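Local coordinates for uncharacterized protein (PDB 4XLZ), which probably removes an acetyl group from N,N'-diacetylchitobiose as a metal-dependent deacetylase of carbohydrate esterase family 14, at residues A[31-45]-A[59-71]. Residues are numbered along the deposited sequence; the frame is centred on the assembly and turned at random.
Sequences AKKVICIEPHPDDCA and GVEVIYICMTDGY. With CD (cadmium ion), chain G.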
loop_
_atom_site.group_PDB
_atom_site.type_symbol
_atom_site.label_atom_id
_atom_site.label_comp_id
_atom_site.label_asym_id
_atom_site.label_seq_id
_atom_site.Cartn_x
_atom_site.Cartn_y
_atom_site.Cartn_z
ATOM N N ALA A 31 25.840 -27.055 14.533
ATOM C CA ALA A 31 25.462 -25.649 14.680
ATOM C C ALA A 31 26.247 -25.034 15.825
ATOM O O ALA A 31 26.440 -25.721 16.880
ATOM C CB ALA A 31 24.005 -25.562 14.998
ATOM N N LYS A 32 26.793 -23.861 15.608
ATOM C CA LYS A 32 27.404 -22.998 16.595
ATOM C C LYS A 32 26.493 -21.812 17.018
ATOM O O LYS A 32 26.557 -21.324 18.148
ATOM C CB LYS A 32 28.788 -22.462 16.171
ATOM C CG LYS A 32 29.820 -23.675 15.998
ATOM C CD LYS A 32 31.291 -23.378 16.551
ATOM C CE LYS A 32 32.266 -22.657 15.575
ATOM N NZ LYS A 32 32.261 -23.310 14.204
ATOM N N LYS A 33 25.657 -21.327 16.037
ATOM C CA LYS A 33 24.862 -20.127 16.333
ATOM C C LYS A 33 23.565 -20.382 15.511
ATOM O O LYS A 33 23.681 -20.644 14.299
ATOM C CB LYS A 33 25.575 -18.862 15.893
ATOM C CG LYS A 33 24.683 -17.634 16.156
ATOM C CD LYS A 33 25.149 -16.261 15.629
ATOM C CE LYS A 33 26.531 -15.883 16.245
ATOM N NZ LYS A 33 27.022 -14.589 15.658
ATOM N N VAL A 34 22.428 -20.237 16.176
ATOM C CA VAL A 34 21.119 -20.351 15.432
ATOM C C VAL A 34 20.313 -19.164 15.841
ATOM O O VAL A 34 20.393 -18.578 16.916
ATOM C CB VAL A 34 20.395 -21.673 15.711
ATOM C CG1 VAL A 34 21.340 -22.845 15.320
ATOM C CG2 VAL A 34 19.973 -21.767 17.210
ATOM N N ILE A 35 19.392 -18.790 14.870
ATOM C CA ILE A 35 18.386 -17.775 15.163
ATOM C C ILE A 35 17.015 -18.445 15.154
ATOM O O ILE A 35 16.687 -19.200 14.206
ATOM C CB ILE A 35 18.421 -16.662 14.085
ATOM C CG1 ILE A 35 19.713 -15.824 14.341
ATOM C CG2 ILE A 35 17.225 -15.772 14.312
ATOM C CD1 ILE A 35 19.815 -14.665 13.377
ATOM N N CYS A 36 16.263 -18.183 16.251
ATOM C CA CYS A 36 14.895 -18.673 16.299
ATOM C C CYS A 36 13.985 -17.503 16.175
ATOM O O CYS A 36 14.019 -16.548 16.927
ATOM C CB CYS A 36 14.648 -19.323 17.689
ATOM S SG CYS A 36 15.812 -20.774 17.907
ATOM N N ILE A 37 13.179 -17.534 15.091
ATOM C CA ILE A 37 12.286 -16.415 14.741
ATOM C C ILE A 37 10.876 -16.726 15.220
ATOM O O ILE A 37 10.295 -17.839 14.886
ATOM C CB ILE A 37 12.279 -16.291 13.213
ATOM C CG1 ILE A 37 13.770 -15.949 12.804
ATOM C CG2 ILE A 37 11.416 -15.022 12.871
ATOM C CD1 ILE A 37 13.877 -15.674 11.235
ATOM N N GLU A 38 10.315 -15.852 16.001
ATOM C CA GLU A 38 8.952 -16.018 16.587
ATOM C C GLU A 38 8.088 -14.883 16.169
ATOM O O GLU A 38 8.459 -13.717 16.226
ATOM C CB GLU A 38 8.924 -16.132 18.143
ATOM C CG GLU A 38 9.752 -14.986 18.815
ATOM C CD GLU A 38 9.781 -15.120 20.344
ATOM O OE1 GLU A 38 9.259 -16.106 20.861
ATOM O OE2 GLU A 38 10.205 -14.132 21.042
ATOM N N PRO A 39 6.838 -15.179 15.895
ATOM C CA PRO A 39 5.890 -14.081 15.554
ATOM C C PRO A 39 5.571 -13.173 16.714
ATOM O O PRO A 39 5.541 -11.938 16.550
ATOM C CB PRO A 39 4.592 -14.853 15.081
ATOM C CG PRO A 39 5.083 -16.188 14.553
ATOM C CD PRO A 39 6.366 -16.551 15.496
ATOM N N HIS A 40 5.365 -13.816 17.934
ATOM C CA HIS A 40 5.016 -13.057 19.145
ATOM C C HIS A 40 5.924 -13.562 20.274
ATOM O O HIS A 40 6.504 -14.624 20.164
ATOM C CB HIS A 40 3.540 -13.449 19.544
ATOM C CG HIS A 40 2.591 -13.200 18.428
ATOM N ND1 HIS A 40 1.885 -14.267 17.867
ATOM C CD2 HIS A 40 2.150 -12.051 17.858
ATOM C CE1 HIS A 40 1.071 -13.754 16.935
ATOM N NE2 HIS A 40 1.209 -12.419 16.910
ATOM N N PRO A 41 6.007 -12.712 21.332
ATOM C CA PRO A 41 6.776 -13.168 22.523
ATOM C C PRO A 41 5.993 -14.457 23.099
ATOM O O PRO A 41 4.781 -14.455 23.276
ATOM C CB PRO A 41 6.548 -12.011 23.531
ATOM C CG PRO A 41 6.269 -10.798 22.639
ATOM C CD PRO A 41 5.379 -11.411 21.539
ATOM N N ASP A 42 6.755 -15.485 23.165
ATOM C CA ASP A 42 6.382 -16.814 23.666
ATOM C C ASP A 42 6.328 -17.873 22.632
ATOM O O ASP A 42 6.356 -19.037 22.957
ATOM C CB ASP A 42 5.149 -16.890 24.576
ATOM C CG ASP A 42 3.775 -16.794 23.846
ATOM O OD1 ASP A 42 3.677 -17.093 22.629
ATOM O OD2 ASP A 42 2.720 -16.472 24.518
ATOM N N ASP A 43 6.396 -17.483 21.324
ATOM C CA ASP A 43 6.299 -18.607 20.405
ATOM C C ASP A 43 7.527 -19.527 20.284
ATOM O O ASP A 43 7.393 -20.716 19.996
ATOM C CB ASP A 43 6.024 -18.078 18.896
ATOM C CG ASP A 43 4.630 -17.628 18.707
ATOM O OD1 ASP A 43 3.676 -18.489 19.000
ATOM O OD2 ASP A 43 4.328 -16.460 18.381
ATOM N N CYS A 44 8.734 -19.009 20.493
ATOM C CA CYS A 44 9.923 -19.902 20.532
ATOM C C CYS A 44 9.768 -20.904 21.725
ATOM O O CYS A 44 10.058 -22.078 21.487
ATOM C CB CYS A 44 11.203 -19.057 20.734
ATOM S SG CYS A 44 11.643 -18.227 19.181
ATOM N N ALA A 45 9.351 -20.351 22.874
ATOM C CA ALA A 45 9.228 -21.285 24.021
ATOM C C ALA A 45 8.151 -22.308 23.730
ATOM O O ALA A 45 8.350 -23.511 24.036
ATOM C CB ALA A 45 8.824 -20.525 25.281
ATOM N N GLY A 59 26.126 -25.699 24.121
ATOM C CA GLY A 59 27.005 -24.587 23.847
ATOM C C GLY A 59 26.699 -23.840 22.539
ATOM O O GLY A 59 27.466 -22.942 22.142
ATOM N N VAL A 60 25.556 -24.221 21.947
ATOM C CA VAL A 60 25.049 -23.410 20.753
ATOM C C VAL A 60 24.548 -22.063 21.260
ATOM O O VAL A 60 23.831 -21.981 22.251
ATOM C CB VAL A 60 23.959 -24.205 20.085
ATOM C CG1 VAL A 60 23.525 -23.444 18.732
ATOM C CG2 VAL A 60 24.433 -25.554 19.579
ATOM N N GLU A 61 24.911 -20.973 20.569
ATOM C CA GLU A 61 24.410 -19.647 20.840
ATOM C C GLU A 61 23.043 -19.464 20.117
ATOM O O GLU A 61 23.002 -19.648 18.918
ATOM C CB GLU A 61 25.383 -18.560 20.291
ATOM C CG GLU A 61 24.985 -17.194 20.642
ATOM C CD GLU A 61 25.920 -16.098 20.142
ATOM O OE1 GLU A 61 26.986 -16.501 19.615
ATOM O OE2 GLU A 61 25.575 -14.918 20.301
ATOM N N VAL A 62 22.020 -19.385 20.952
ATOM C CA VAL A 62 20.616 -19.255 20.412
ATOM C C VAL A 62 20.234 -17.846 20.626
ATOM O O VAL A 62 20.283 -17.219 21.676
ATOM C CB VAL A 62 19.615 -20.173 21.184
ATOM C CG1 VAL A 62 18.231 -19.910 20.576
ATOM C CG2 VAL A 62 20.002 -21.650 21.087
ATOM N N ILE A 63 19.840 -17.219 19.447
ATOM C CA ILE A 63 19.379 -15.809 19.415
ATOM C C ILE A 63 17.920 -15.756 18.905
ATOM O O ILE A 63 17.625 -16.502 17.998
ATOM C CB ILE A 63 20.300 -15.028 18.392
ATOM C CG1 ILE A 63 21.769 -15.066 18.966
ATOM C CG2 ILE A 63 19.787 -13.587 18.206
ATOM C CD1 ILE A 63 22.749 -14.653 17.826
ATOM N N TYR A 64 17.139 -14.919 19.504
ATOM C CA TYR A 64 15.692 -14.791 19.011
ATOM C C TYR A 64 15.613 -13.523 18.139
ATOM O O TYR A 64 16.271 -12.501 18.384
ATOM C CB TYR A 64 14.765 -14.502 20.144
ATOM C CG TYR A 64 14.475 -15.702 21.046
ATOM C CD1 TYR A 64 15.028 -16.958 20.866
ATOM C CD2 TYR A 64 13.597 -15.434 22.073
ATOM C CE1 TYR A 64 14.650 -18.057 21.768
ATOM C CE2 TYR A 64 13.194 -16.491 22.976
ATOM C CZ TYR A 64 13.761 -17.701 22.765
ATOM O OH TYR A 64 13.439 -18.750 23.649
ATOM N N ILE A 65 14.742 -13.667 17.112
ATOM C CA ILE A 65 14.147 -12.454 16.495
ATOM C C ILE A 65 12.642 -12.523 16.774
ATOM O O ILE A 65 12.063 -13.580 16.418
ATOM C CB ILE A 65 14.352 -12.399 14.989
ATOM C CG1 ILE A 65 15.853 -12.293 14.683
ATOM C CG2 ILE A 65 13.659 -11.119 14.445
ATOM C CD1 ILE A 65 16.189 -12.452 13.131
ATOM N N CYS A 66 12.109 -11.527 17.423
ATOM C CA CYS A 66 10.655 -11.490 17.692
ATOM C C CYS A 66 10.088 -10.467 16.743
ATOM O O CYS A 66 10.403 -9.292 16.764
ATOM C CB CYS A 66 10.428 -11.151 19.186
ATOM S SG CYS A 66 8.671 -11.423 19.594
HETATM N N MSE A 67 9.122 -10.930 15.933
HETATM C CA MSE A 67 8.641 -10.026 14.826
HETATM C C MSE A 67 7.724 -8.942 15.306
HETATM O O MSE A 67 7.736 -7.830 14.819
HETATM C CB MSE A 67 7.761 -10.855 13.848
HETATM C CG MSE A 67 8.440 -12.125 13.271
HETATM SE SE MSE A 67 10.093 -11.691 12.276
HETATM C CE MSE A 67 9.324 -10.756 10.827
ATOM N N THR A 68 6.919 -9.199 16.368
ATOM C CA THR A 68 5.929 -8.273 16.850
ATOM C C THR A 68 6.015 -8.042 18.372
ATOM O O THR A 68 6.824 -8.698 19.078
ATOM C CB THR A 68 4.460 -8.639 16.516
ATOM O OG1 THR A 68 4.052 -9.717 17.408
ATOM C CG2 THR A 68 4.261 -9.090 15.079
ATOM N N ASP A 69 5.254 -7.102 18.847
ATOM C CA ASP A 69 5.390 -6.661 20.258
ATOM C C ASP A 69 4.329 -7.325 21.148
ATOM O O ASP A 69 4.369 -7.114 22.356
ATOM C CB ASP A 69 5.199 -5.151 20.306
ATOM C CG ASP A 69 3.909 -4.625 19.625
ATOM O OD1 ASP A 69 2.995 -5.486 19.375
ATOM O OD2 ASP A 69 3.897 -3.390 19.318
ATOM N N GLY A 70 3.489 -8.163 20.599
ATOM C CA GLY A 70 2.469 -8.787 21.498
ATOM C C GLY A 70 1.402 -7.827 22.029
ATOM O O GLY A 70 0.606 -8.169 22.994
ATOM N N TYR A 71 1.217 -6.618 21.473
ATOM C CA TYR A 71 0.286 -5.552 21.893
ATOM C C TYR A 71 -1.129 -6.003 22.116
ATOM O O TYR A 71 -1.861 -5.407 22.903
ATOM C CB TYR A 71 0.392 -4.445 20.760
ATOM C CG TYR A 71 -0.432 -3.228 20.899
ATOM C CD1 TYR A 71 0.206 -2.014 21.288
ATOM C CD2 TYR A 71 -1.778 -3.213 20.540
ATOM C CE1 TYR A 71 -0.515 -0.809 21.317
ATOM C CE2 TYR A 71 -2.527 -2.048 20.570
ATOM C CZ TYR A 71 -1.858 -0.840 20.944
ATOM O OH TYR A 71 -2.597 0.318 20.984
HETATM CD CD CD G . 2.010 -16.523 18.407
HETATM O O HOH W 1 28.466 -18.858 18.719
HETATM O O HOH W 2 -0.548 -16.343 18.726
#
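Strands 33-38 and 61-68 run parallel, their axes 4.6 Å apart at closest and their directions 26° apart, zipped by seven backbone hydrogen bonds from Glu61 N to Lys32 O at one end to Met67 N to Glu38 O at the other. The face bearing Ile35, Ile37, Ile63 and Ile65 is mostly aliphatic: Ile35 CG2 meets Ile65 CD1 at 3.7 Å, and Ile37 CG2 reaches SE of Met67, a selenomethionine in this derivative, at 3.6 Å, with helix 118-131 packed over Ile65. At the N-terminal end of this face the Lys33 chain lies beside Glu61, but NZ makes its salt bridge with Glu131. On the opposite face Cys44 sits over the Tyr64 ring, its SG 4.0 Å from the ring centroid and 12° off the normal, a sulfur-aromatic contact. Glu38 CG lies between its own backbone N and carbonyl carbon (chi1 50°), which carries the extended chain along Cys66; OE2 comes 3.4 Å from Cys66 SG, while OE1, through its anti lone pair, takes a nearly straight 3.0 Å bond from Cys44 N. An alanine at Glu38 is likely to leave Cys44 N, at the start of helix 43-57, without its acceptor and to open a gap beside Cys66. At the C-terminal end of strand 61-68, Thr68 OG1 donates to Pro39 O at 2.8 Å and also approaches His40 CD2. His40 ND1 binds cadmium at 2.3 Å, Asp43 chelates it through both carboxylate oxygens, His151 adds a further ligand, and Asp150 accepts from His40 NE2. This beta-alpha-beta unit, with metal ligands after its first strand, is characteristic of the GlcNAc-PI de-N-acetylase family.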